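Local coordinates for protein endo-beta-1,4-mannanase (Alicyclobacillus acidocaldarius, PDB 4CD7) that probably hydrolyses internal beta-1,4-linked mannosidic bonds of mannan, as an endo-acting TIM-barrel glycoside hydrolase of family 113, at residues A40-N45 / V309-F314; F146-E151 / G175-N180; C181-E186 / A202-D207. All blocks are in the same frame, centred on the assembly; numbering follows the deposited sequence. Where two conformers were deposited one is given.

Contact 1 (A40-N45 / V309-F314); sequences AEQPFN and VVARAF
Phe314 reaches out from helix 305-318 and lies against Pro43 and Phe44, which sit in the loop between helix 30-40 and strand 46-55. Phe314 CB stands 3.6 Å from Pro43 O and 4.0 Å from Pro43 CG, the proline ring crossing the phenylalanine at about a right angle. Further out along one side of the ring, Phe314 CD2 still lies near Pro43 O and already meets Phe44 CD1 at 3.8 Å. Phe314 CE2 then makes the closest ring contact, 3.7 Å to Phe44 CE1. The rings of Phe44 and Phe314 meet rim to rim with their planes at 78°, and neither lies over the other. One face of the Phe314 ring, toward its rim, carries Val310 CG1 from one helical turn earlier, and the same methyl lies 4.3 Å from Phe44 CE1. Beside this, Pro43 CG meets Ala311 CA at 3.8 Å and lies near Ala311 CB. Pro43 is the centre of an inverse gamma turn, and its carbonyl is hydrogen-bonded to Arg14 NH1. Gln42 approaches Ala311, but its NE2 is hydrogen-bonded to Glu307 OE2. No hydrogen bond joins the two segments themselves: they meet by apolar packing, while Gln42 and Glu307 add a polar tie to the same helix and Arg14 joins the loop to strand 13-18.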
loop_
_atom_site.group_PDB
_atom_site.type_symbol
_atom_site.label_atom_id
_atom_site.label_comp_id
_atom_site.label_asym_id
_atom_site.label_seq_id
_atom_site.Cartn_x
_atom_site.Cartn_y
_atom_site.Cartn_z
ATOM N N ALA A 40 -3.697 9.195 -14.169
ATOM C CA ALA A 40 -4.203 8.360 -15.256
ATOM C C ALA A 40 -3.603 8.661 -16.634
ATOM O O ALA A 40 -3.810 7.888 -17.560
ATOM C CB ALA A 40 -5.725 8.445 -15.309
ATOM N N GLU A 41 -2.887 9.783 -16.781
ATOM C CA GLU A 41 -2.102 10.068 -17.992
ATOM C C GLU A 41 -0.983 9.058 -18.182
ATOM O O GLU A 41 -0.475 8.887 -19.287
ATOM C CB GLU A 41 -1.488 11.467 -17.936
ATOM C CG GLU A 41 -2.493 12.605 -18.044
ATOM C CD GLU A 41 -1.888 13.982 -17.819
ATOM O OE1 GLU A 41 -0.673 14.092 -17.541
ATOM O OE2 GLU A 41 -2.628 14.988 -17.948
ATOM N N GLN A 42 -0.572 8.440 -17.080
ATOM C CA GLN A 42 0.557 7.510 -17.056
ATOM C C GLN A 42 0.069 6.094 -17.337
ATOM O O GLN A 42 -1.110 5.816 -17.155
ATOM C CB GLN A 42 1.204 7.574 -15.686
ATOM C CG GLN A 42 1.737 8.948 -15.315
ATOM C CD GLN A 42 2.877 9.384 -16.210
ATOM O OE1 GLN A 42 3.667 8.561 -16.676
ATOM N NE2 GLN A 42 2.969 10.687 -16.457
ATOM N N PRO A 43 0.965 5.196 -17.777
ATOM C CA PRO A 43 0.563 3.815 -18.103
ATOM C C PRO A 43 0.350 2.909 -16.872
ATOM O O PRO A 43 1.010 1.866 -16.714
ATOM C CB PRO A 43 1.720 3.317 -18.990
ATOM C CG PRO A 43 2.877 4.059 -18.462
ATOM C CD PRO A 43 2.377 5.427 -18.116
ATOM N N PHE A 44 -0.617 3.290 -16.045
ATOM C CA PHE A 44 -1.034 2.497 -14.901
ATOM C C PHE A 44 -2.352 1.827 -15.219
ATOM O O PHE A 44 -3.263 2.464 -15.805
ATOM C CB PHE A 44 -1.220 3.377 -13.671
ATOM C CG PHE A 44 0.025 4.123 -13.252
ATOM C CD1 PHE A 44 1.238 3.459 -13.101
ATOM C CD2 PHE A 44 -0.019 5.463 -12.991
ATOM C CE1 PHE A 44 2.386 4.142 -12.721
ATOM C CE2 PHE A 44 1.122 6.159 -12.603
ATOM C CZ PHE A 44 2.339 5.504 -12.488
ATOM N N ASN A 45 -2.491 0.567 -14.816
ATOM C CA ASN A 45 -3.782 -0.102 -14.874
ATOM C C ASN A 45 -4.489 -0.219 -13.503
ATOM O O ASN A 45 -5.668 -0.589 -13.447
ATOM C CB ASN A 45 -3.696 -1.448 -15.579
ATOM C CG ASN A 45 -2.770 -2.437 -14.868
ATOM O OD1 ASN A 45 -2.110 -2.089 -13.895
ATOM N ND2 ASN A 45 -2.714 -3.668 -15.370
ATOM N N VAL A 309 11.514 6.261 -16.529
ATOM C CA VAL A 309 11.960 4.889 -16.261
ATOM C C VAL A 309 10.749 3.967 -16.067
ATOM O O VAL A 309 10.646 2.913 -16.683
ATOM C CB VAL A 309 12.915 4.806 -15.042
ATOM C CG1 VAL A 309 13.228 3.350 -14.717
ATOM C CG2 VAL A 309 14.209 5.549 -15.321
ATOM N N VAL A 310 9.808 4.385 -15.232
ATOM C CA VAL A 310 8.611 3.582 -14.976
ATOM C C VAL A 310 7.713 3.530 -16.225
ATOM O O VAL A 310 7.245 2.440 -16.626
ATOM C CB VAL A 310 7.857 4.142 -13.764
ATOM C CG1 VAL A 310 6.492 3.490 -13.608
ATOM C CG2 VAL A 310 8.685 3.928 -12.506
ATOM N N ALA A 311 7.465 4.679 -16.852
ATOM C CA ALA A 311 6.603 4.664 -18.039
ATOM C C ALA A 311 7.189 3.766 -19.137
ATOM O O ALA A 311 6.465 2.993 -19.800
ATOM C CB ALA A 311 6.374 6.078 -18.570
ATOM N N ARG A 312 8.497 3.848 -19.355
ATOM C CA ARG A 312 9.110 2.953 -20.351
ATOM C C ARG A 312 8.874 1.497 -19.957
ATOM O O ARG A 312 8.481 0.682 -20.795
ATOM C CB ARG A 312 10.611 3.232 -20.551
ATOM C CG ARG A 312 10.897 4.481 -21.385
ATOM C CD ARG A 312 12.320 4.522 -21.923
ATOM N NE ARG A 312 13.275 4.851 -20.869
ATOM C CZ ARG A 312 13.529 6.087 -20.430
ATOM N NH1 ARG A 312 12.906 7.144 -20.953
ATOM N NH2 ARG A 312 14.415 6.269 -19.457
ATOM N N ALA A 313 9.087 1.169 -18.681
ATOM C CA ALA A 313 8.920 -0.229 -18.229
ATOM C C ALA A 313 7.457 -0.712 -18.318
ATOM O O ALA A 313 7.169 -1.813 -18.781
ATOM C CB ALA A 313 9.450 -0.398 -16.820
ATOM N N PHE A 314 6.541 0.144 -17.902
ATOM C CA PHE A 314 5.131 -0.212 -17.830
ATOM C C PHE A 314 4.454 -0.235 -19.195
ATOM O O PHE A 314 3.581 -1.060 -19.442
ATOM C CB PHE A 314 4.421 0.761 -16.900
ATOM C CG PHE A 314 4.602 0.451 -15.429
ATOM C CD1 PHE A 314 5.537 -0.488 -14.984
ATOM C CD2 PHE A 314 3.830 1.112 -14.481
ATOM C CE1 PHE A 314 5.691 -0.750 -13.625
ATOM C CE2 PHE A 314 3.962 0.835 -13.131
ATOM C CZ PHE A 314 4.884 -0.098 -12.699
#

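Contact 2 (F146-E151 / G175-N180); sequences FCVGCE and GLVTYN. With BMA (beta-D-mannopyranose), chain C; IFM (5-hydroxymethyl-3,4-dihydroxypiperidine), chain E.
Cys147 and Thr178 pair across two adjacent parallel strands, with Cys147 CB 3.9 Å from the Thr178 methyl CG2. Cys147 SG is anti to its own nitrogen (chi1 -177°), which carries the sulfur along the sheet to 3.6 Å from Asn180 CB. Three residues on, Cys150 has the same extended rotamer, and its SG lies 3.4 Å from Asn180 OD1, an oxygen hydrogen-bonded to Lys93 NZ. Between these two pairs the register slips by one residue. Val148 and Gly149 form this beta bulge; Val148 N still bonds Thr178 O at 2.9 Å, whereas Asn180 N takes Gly149 O from 32° outside the carbonyl plane. Val148 CG1, held between its own backbone N and C (chi1 69°), meets the edge of the Tyr179 ring and lies 3.9 Å from Tyr179 CB. The Tyr179 side chain runs forward past Gly149, bringing Tyr179 CE1 to 3.5 Å from Gly149 C. Its hydroxyl is hydrogen-bonded to Glu156 and to Met152 N. Past the bulge, Glu151 N donates a nearly straight bond of 2.7 Å to Asn180 O, fixing the backbone from which the glutamate extends. The carboxylate receives the IFM nitrogen on Glu151 OE2 at 2.7 Å and BMA O4 on Glu151 OE1. Within this beta-alpha-beta unit of the TIM barrel, the strand pairing thus sets a carboxylate at the carbohydrate site, where four hydrogen bonds hold it: IFM N and Ser201 OG on OE2, BMA O4 and Trp103 NE1 on OE1.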
loop_
_atom_site.group_PDB
_atom_site.type_symbol
_atom_site.label_atom_id
_atom_site.label_comp_id
_atom_site.label_asym_id
_atom_site.label_seq_id
_atom_site.Cartn_x
_atom_site.Cartn_y
_atom_site.Cartn_z
ATOM N N PHE A 146 -9.090 -5.377 -2.059
ATOM C CA PHE A 146 -9.128 -4.837 -0.716
ATOM C C PHE A 146 -7.885 -5.347 -0.002
ATOM O O PHE A 146 -7.581 -6.532 -0.072
ATOM C CB PHE A 146 -10.407 -5.291 0.010
ATOM C CG PHE A 146 -10.557 -4.694 1.378
ATOM C CD1 PHE A 146 -11.015 -3.400 1.539
ATOM C CD2 PHE A 146 -10.211 -5.408 2.508
ATOM C CE1 PHE A 146 -11.142 -2.836 2.815
ATOM C CE2 PHE A 146 -10.326 -4.854 3.766
ATOM C CZ PHE A 146 -10.798 -3.567 3.926
ATOM N N CYS A 147 -7.183 -4.442 0.671
ATOM C CA CYS A 147 -5.986 -4.752 1.444
ATOM C C CYS A 147 -6.304 -4.687 2.942
ATOM O O CYS A 147 -6.612 -3.633 3.466
ATOM C CB CYS A 147 -4.868 -3.764 1.105
ATOM S SG CYS A 147 -3.312 -4.136 1.959
ATOM N N VAL A 148 -6.206 -5.833 3.614
ATOM C CA VAL A 148 -6.680 -6.023 4.984
ATOM C C VAL A 148 -5.667 -5.584 6.046
ATOM O O VAL A 148 -5.999 -5.469 7.233
ATOM C CB VAL A 148 -7.182 -7.480 5.209
ATOM C CG1 VAL A 148 -6.022 -8.469 5.178
ATOM C CG2 VAL A 148 -7.979 -7.590 6.511
ATOM N N GLY A 149 -4.436 -5.307 5.634
ATOM C CA GLY A 149 -3.493 -4.738 6.558
ATOM C C GLY A 149 -2.199 -4.393 5.889
ATOM O O GLY A 149 -1.953 -4.819 4.762
ATOM N N CYS A 150 -1.382 -3.610 6.596
ATOM C CA CYS A 150 -0.154 -3.058 6.048
ATOM C C CYS A 150 0.948 -2.957 7.107
ATOM O O CYS A 150 0.850 -2.157 8.036
ATOM C CB CYS A 150 -0.443 -1.660 5.468
ATOM S SG CYS A 150 0.986 -0.844 4.742
ATOM N N GLU A 151 2.001 -3.773 6.938
ATOM C CA GLU A 151 3.225 -3.685 7.724
ATOM C C GLU A 151 3.024 -3.917 9.221
ATOM O O GLU A 151 3.741 -3.327 10.041
ATOM C CB GLU A 151 3.924 -2.341 7.488
ATOM C CG GLU A 151 4.380 -2.093 6.049
ATOM C CD GLU A 151 4.935 -0.686 5.822
ATOM O OE1 GLU A 151 5.120 0.110 6.788
ATOM O OE2 GLU A 151 5.149 -0.349 4.640
ATOM N N GLY A 175 -14.438 -9.452 -3.548
ATOM C CA GLY A 175 -13.317 -9.196 -4.473
ATOM C C GLY A 175 -12.015 -9.808 -4.008
ATOM O O GLY A 175 -12.013 -10.599 -3.086
ATOM N N LEU A 176 -10.908 -9.431 -4.663
ATOM C CA LEU A 176 -9.584 -9.958 -4.292
ATOM C C LEU A 176 -9.178 -9.354 -2.953
ATOM O O LEU A 176 -9.340 -8.168 -2.727
ATOM C CB LEU A 176 -8.548 -9.574 -5.338
ATOM C CG LEU A 176 -8.716 -10.212 -6.694
ATOM C CD1 LEU A 176 -7.877 -9.510 -7.754
ATOM C CD2 LEU A 176 -8.377 -11.684 -6.584
ATOM N N VAL A 177 -8.602 -10.165 -2.094
ATOM C CA VAL A 177 -8.124 -9.716 -0.800
ATOM C C VAL A 177 -6.626 -9.992 -0.717
ATOM O O VAL A 177 -6.179 -11.074 -1.072
ATOM C CB VAL A 177 -8.851 -10.441 0.364
ATOM C CG1 VAL A 177 -8.208 -10.120 1.696
ATOM C CG2 VAL A 177 -10.332 -10.080 0.363
ATOM N N THR A 178 -5.873 -8.997 -0.262
ATOM C CA THR A 178 -4.467 -9.195 0.062
ATOM C C THR A 178 -4.168 -8.685 1.455
ATOM O O THR A 178 -4.955 -7.953 2.048
ATOM C CB THR A 178 -3.557 -8.483 -0.973
ATOM O OG1 THR A 178 -2.202 -8.909 -0.810
ATOM C CG2 THR A 178 -3.661 -6.936 -0.853
ATOM N N TYR A 179 -3.052 -9.134 1.996
ATOM C CA TYR A 179 -2.419 -8.527 3.175
ATOM C C TYR A 179 -1.014 -8.124 2.711
ATOM O O TYR A 179 -0.329 -8.921 2.077
ATOM C CB TYR A 179 -2.343 -9.513 4.377
ATOM C CG TYR A 179 -1.504 -8.990 5.490
ATOM C CD1 TYR A 179 -1.973 -7.964 6.333
ATOM C CD2 TYR A 179 -0.207 -9.455 5.699
ATOM C CE1 TYR A 179 -1.187 -7.420 7.327
ATOM C CE2 TYR A 179 0.571 -8.913 6.713
ATOM C CZ TYR A 179 0.091 -7.917 7.533
ATOM O OH TYR A 179 0.914 -7.364 8.516
ATOM N N ASN A 180 -0.610 -6.912 3.094
ATOM C CA ASN A 180 0.634 -6.238 2.740
ATOM C C ASN A 180 1.603 -6.308 3.955
ATOM O O ASN A 180 1.506 -5.546 4.919
ATOM C CB ASN A 180 0.225 -4.805 2.324
ATOM C CG ASN A 180 1.359 -3.799 2.093
ATOM O OD1 ASN A 180 1.046 -2.615 1.812
ATOM N ND2 ASN A 180 2.619 -4.202 2.176
HETATM C C1 BMA C . 9.866 1.292 8.696
HETATM C C2 BMA C . 9.419 2.725 8.990
HETATM C C3 BMA C . 7.989 2.918 8.506
HETATM C C4 BMA C . 7.810 2.423 7.074
HETATM C C5 BMA C . 8.380 1.026 6.864
HETATM C C6 BMA C . 8.335 0.631 5.398
HETATM O O2 BMA C . 10.275 3.685 8.360
HETATM O O3 BMA C . 7.554 4.281 8.585
HETATM O O4 BMA C . 6.407 2.359 6.818
HETATM O O5 BMA C . 9.727 0.984 7.306
HETATM O O6 BMA C . 9.072 -0.578 5.200
HETATM O O4 IFM E . 4.940 6.422 3.912
HETATM C C4 IFM E . 5.222 5.122 4.421
HETATM C C3 IFM E . 3.926 4.393 4.779
HETATM O O3 IFM E . 3.420 4.990 5.981
HETATM C C2 IFM E . 4.094 2.880 4.997
HETATM N N IFM E . 5.159 2.273 4.212
HETATM C C1 IFM E . 6.347 3.002 3.835
HETATM C C5 IFM E . 6.030 4.404 3.363
HETATM C C6 IFM E . 7.322 5.144 3.044
HETATM O O6 IFM E . 8.174 5.283 4.176
#

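Contact 3 (C181-E186 / A202-D207); sequences CNHGRE and AYYPID. With MAN (alpha-D-mannopyranose), chain B; BMA (beta-D-mannopyranose), chain C; IFM (5-hydroxymethyl-3,4-dihydroxypiperidine), chain E.
The aromatic part of the contact begins with His183, whose CB sits over one face of the Tyr204 ring, 3.5 Å from Tyr204 CZ. The imidazole of His183 then turns its edge toward that face of Tyr204 in a T-shaped pair, with planes at 77° and centroids 5.7 Å apart. A chi1 of 55° places His183 CG between the backbone N and C, and one face of the ring toward Tyr203: Tyr203 O lies over the centre of that imidazole face, and Tyr203 CB packs beside CD2. Tyr203 O is buried here without a hydrogen-bonding partner in the model.

Hydrogen bonds bind the far end of Tyr204. Tyr204 OH donates to Glu186 OE2 at 2.6 Å, arriving on the syn side, with the carboxylate and the phenol ring only 11° from coplanar. The same hydroxyl accepts from Gly184 N, which also donates to Glu186 OE1. Glu186 bends at chi2 to bring its carboxylate back beneath the type II turn from Asn182 to Arg185. Arg212 forms a salt bridge with OE1, which probably offsets its charge, and OE2 is also hydrogen-bonded to Ser200 OG.

Sugar contacts form the third group. His183 NE2 donates to MAN O3 at 2.8 Å, and Asn182 ND2 reaches that oxygen too, in an almost straight bond. Asn182 OD1 accepts from BMA O6 at 2.6 Å. Tyr203 CE2 lies 3.4 Å from IFM C1, while its hydroxyl is hydrogen-bonded to Glu231.

These loops follow neighbouring strands 176-182 and 197-201 at the carbohydrate-binding end of the barrel; behind them, Trp209 of helix 209-223 meets Tyr204 edge-to-face, and Leu216 of that helix packs on Glu186.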
loop_
_atom_site.group_PDB
_atom_site.type_symbol
_atom_site.label_atom_id
_atom_site.label_comp_id
_atom_site.label_asym_id
_atom_site.label_seq_id
_atom_site.Cartn_x
_atom_site.Cartn_y
_atom_site.Cartn_z
ATOM N N CYS A 181 2.542 -7.241 3.908
ATOM C CA CYS A 181 3.556 -7.365 4.977
ATOM C C CYS A 181 4.731 -6.448 4.680
ATOM O O CYS A 181 4.863 -5.930 3.559
ATOM C CB CYS A 181 4.043 -8.816 5.141
ATOM S SG CYS A 181 5.105 -9.431 3.816
ATOM N N ASN A 182 5.568 -6.221 5.685
ATOM C CA ASN A 182 6.772 -5.413 5.495
ATOM C C ASN A 182 7.820 -6.224 4.739
ATOM O O ASN A 182 7.808 -7.456 4.769
ATOM C CB ASN A 182 7.341 -4.929 6.835
ATOM C CG ASN A 182 8.237 -3.712 6.669
ATOM O OD1 ASN A 182 8.064 -2.935 5.735
ATOM N ND2 ASN A 182 9.224 -3.556 7.564
ATOM N N HIS A 183 8.729 -5.538 4.054
ATOM C CA HIS A 183 9.861 -6.241 3.459
ATOM C C HIS A 183 10.546 -7.033 4.560
ATOM O O HIS A 183 10.720 -6.545 5.705
ATOM C CB HIS A 183 10.850 -5.283 2.789
ATOM C CG HIS A 183 11.358 -4.213 3.694
ATOM N ND1 HIS A 183 12.566 -4.318 4.342
ATOM C CD2 HIS A 183 10.820 -3.034 4.083
ATOM C CE1 HIS A 183 12.759 -3.251 5.092
ATOM N NE2 HIS A 183 11.709 -2.458 4.960
ATOM N N GLY A 184 10.934 -8.257 4.218
ATOM C CA GLY A 184 11.578 -9.160 5.169
ATOM C C GLY A 184 10.635 -10.031 5.975
ATOM O O GLY A 184 11.086 -10.865 6.750
ATOM N N ARG A 185 9.336 -9.867 5.766
ATOM C CA ARG A 185 8.320 -10.649 6.486
ATOM C C ARG A 185 7.605 -11.650 5.601
ATOM O O ARG A 185 6.785 -12.454 6.101
ATOM C CB ARG A 185 7.307 -9.708 7.135
ATOM C CG ARG A 185 7.922 -8.769 8.171
ATOM C CD ARG A 185 8.318 -9.498 9.459
ATOM N NE ARG A 185 7.173 -10.175 10.050
ATOM C CZ ARG A 185 7.223 -11.135 10.965
ATOM N NH1 ARG A 185 8.398 -11.548 11.463
ATOM N NH2 ARG A 185 6.091 -11.693 11.386
ATOM N N GLU A 186 7.886 -11.620 4.299
ATOM C CA GLU A 186 7.192 -12.501 3.337
ATOM C C GLU A 186 7.289 -13.969 3.769
ATOM O O GLU A 186 6.313 -14.731 3.689
ATOM C CB GLU A 186 7.725 -12.324 1.889
ATOM C CG GLU A 186 7.482 -10.945 1.268
ATOM C CD GLU A 186 8.654 -9.962 1.471
ATOM O OE1 GLU A 186 9.384 -10.094 2.481
ATOM O OE2 GLU A 186 8.851 -9.061 0.617
ATOM N N ALA A 202 7.918 -3.577 -0.475
ATOM C CA ALA A 202 9.182 -4.072 -0.963
ATOM C C ALA A 202 10.274 -3.004 -1.101
ATOM O O ALA A 202 10.870 -2.851 -2.181
ATOM C CB ALA A 202 8.952 -4.744 -2.308
ATOM N N TYR A 203 10.578 -2.335 0.005
ATOM C CA TYR A 203 11.577 -1.274 0.050
ATOM C C TYR A 203 12.977 -1.868 0.255
ATOM O O TYR A 203 13.645 -1.606 1.231
ATOM C CB TYR A 203 11.235 -0.308 1.165
ATOM C CG TYR A 203 9.927 0.444 0.945
ATOM C CD1 TYR A 203 9.858 1.503 0.060
ATOM C CD2 TYR A 203 8.774 0.113 1.659
ATOM C CE1 TYR A 203 8.669 2.213 -0.131
ATOM C CE2 TYR A 203 7.583 0.807 1.483
ATOM C CZ TYR A 203 7.536 1.864 0.588
ATOM O OH TYR A 203 6.376 2.589 0.402
ATOM N N TYR A 204 13.379 -2.712 -0.677
ATOM C CA TYR A 204 14.696 -3.320 -0.642
ATOM C C TYR A 204 15.713 -2.298 -1.124
ATOM O O TYR A 204 15.489 -1.616 -2.118
ATOM C CB TYR A 204 14.708 -4.606 -1.490
ATOM C CG TYR A 204 13.811 -5.630 -0.877
ATOM C CD1 TYR A 204 14.130 -6.191 0.354
ATOM C CD2 TYR A 204 12.609 -6.003 -1.479
ATOM C CE1 TYR A 204 13.295 -7.118 0.961
ATOM C CE2 TYR A 204 11.755 -6.926 -0.872
ATOM C CZ TYR A 204 12.103 -7.460 0.372
ATOM O OH TYR A 204 11.293 -8.384 1.034
ATOM N N PRO A 205 16.838 -2.173 -0.416
ATOM C CA PRO A 205 17.887 -1.287 -0.930
ATOM C C PRO A 205 18.332 -1.642 -2.367
ATOM O O PRO A 205 18.229 -2.790 -2.801
ATOM C CB PRO A 205 19.046 -1.511 0.041
ATOM C CG PRO A 205 18.450 -2.098 1.270
ATOM C CD PRO A 205 17.209 -2.818 0.860
ATOM N N ILE A 206 18.872 -0.647 -3.067
ATOM C CA ILE A 206 19.346 -0.825 -4.458
ATOM C C ILE A 206 20.160 -2.110 -4.624
ATOM O O ILE A 206 19.889 -2.899 -5.535
ATOM C CB ILE A 206 20.159 0.407 -4.926
ATOM C CG1 ILE A 206 19.214 1.596 -5.088
ATOM C CG2 ILE A 206 20.848 0.120 -6.256
ATOM C CD1 ILE A 206 19.900 2.924 -5.400
ATOM N N ASP A 207 21.092 -2.344 -3.695
ATOM C CA ASP A 207 22.056 -3.433 -3.847
ATOM C C ASP A 207 21.514 -4.797 -3.375
ATOM O O ASP A 207 22.218 -5.800 -3.459
ATOM C CB ASP A 207 23.416 -3.074 -3.193
ATOM C CG ASP A 207 23.382 -3.063 -1.656
ATOM O OD1 ASP A 207 22.305 -2.919 -1.053
ATOM O OD2 ASP A 207 24.466 -3.188 -1.043
HETATM C C1 MAN B . 13.973 -1.741 9.482
HETATM C C2 MAN B . 12.807 -2.177 8.626
HETATM C C3 MAN B . 12.091 -0.897 8.215
HETATM C C4 MAN B . 11.625 -0.151 9.472
HETATM C C5 MAN B . 12.721 -0.005 10.546
HETATM C C6 MAN B . 12.097 0.341 11.895
HETATM O O1 MAN B . 15.190 -1.461 8.791
HETATM O O2 MAN B . 11.948 -3.059 9.360
HETATM O O3 MAN B . 11.002 -1.174 7.366
HETATM O O4 MAN B . 11.227 1.154 9.113
HETATM O O5 MAN B . 13.550 -1.167 10.712
HETATM O O6 MAN B . 12.851 1.375 12.462
HETATM C C1 BMA C . 9.866 1.292 8.696
HETATM C C2 BMA C . 9.419 2.725 8.990
HETATM C C3 BMA C . 7.989 2.918 8.506
HETATM C C4 BMA C . 7.810 2.423 7.074
HETATM C C5 BMA C . 8.380 1.026 6.864
HETATM C C6 BMA C . 8.335 0.631 5.398
HETATM O O2 BMA C . 10.275 3.685 8.360
HETATM O O3 BMA C . 7.554 4.281 8.585
HETATM O O4 BMA C . 6.407 2.359 6.818
HETATM O O5 BMA C . 9.727 0.984 7.306
HETATM O O6 BMA C . 9.072 -0.578 5.200
HETATM O O4 IFM E . 4.940 6.422 3.912
HETATM C C4 IFM E . 5.222 5.122 4.421
HETATM C C3 IFM E . 3.926 4.393 4.779
HETATM O O3 IFM E . 3.420 4.990 5.981
HETATM C C2 IFM E . 4.094 2.880 4.997
HETATM N N IFM E . 5.159 2.273 4.212
HETATM C C1 IFM E . 6.347 3.002 3.835
HETATM C C5 IFM E . 6.030 4.404 3.363
HETATM C C6 IFM E . 7.322 5.144 3.044
HETATM O O6 IFM E . 8.174 5.283 4.176
#

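Overall arrangement
From the N terminus, the chain leaves helix 30-40 through 40-45, which packs against helix 305-318 near the C terminus; contact 1 therefore closes a loop of more than 260 residues around most of the barrel. Contacts 2 and 3 both nest inside it, one after the other. Contact 2 closes around helix 159-172, joining strand 145-150 to strand 176-182. Contact 3 opens directly afterwards and closes past strand 197-201. These two share strand 176-182 and touch, Glu151 CG lying 3.8 Å from Asn182 OD1, and both touch the same BMA and IFM. Contact 1 stays apart, its centre 22 to 23 Å from theirs.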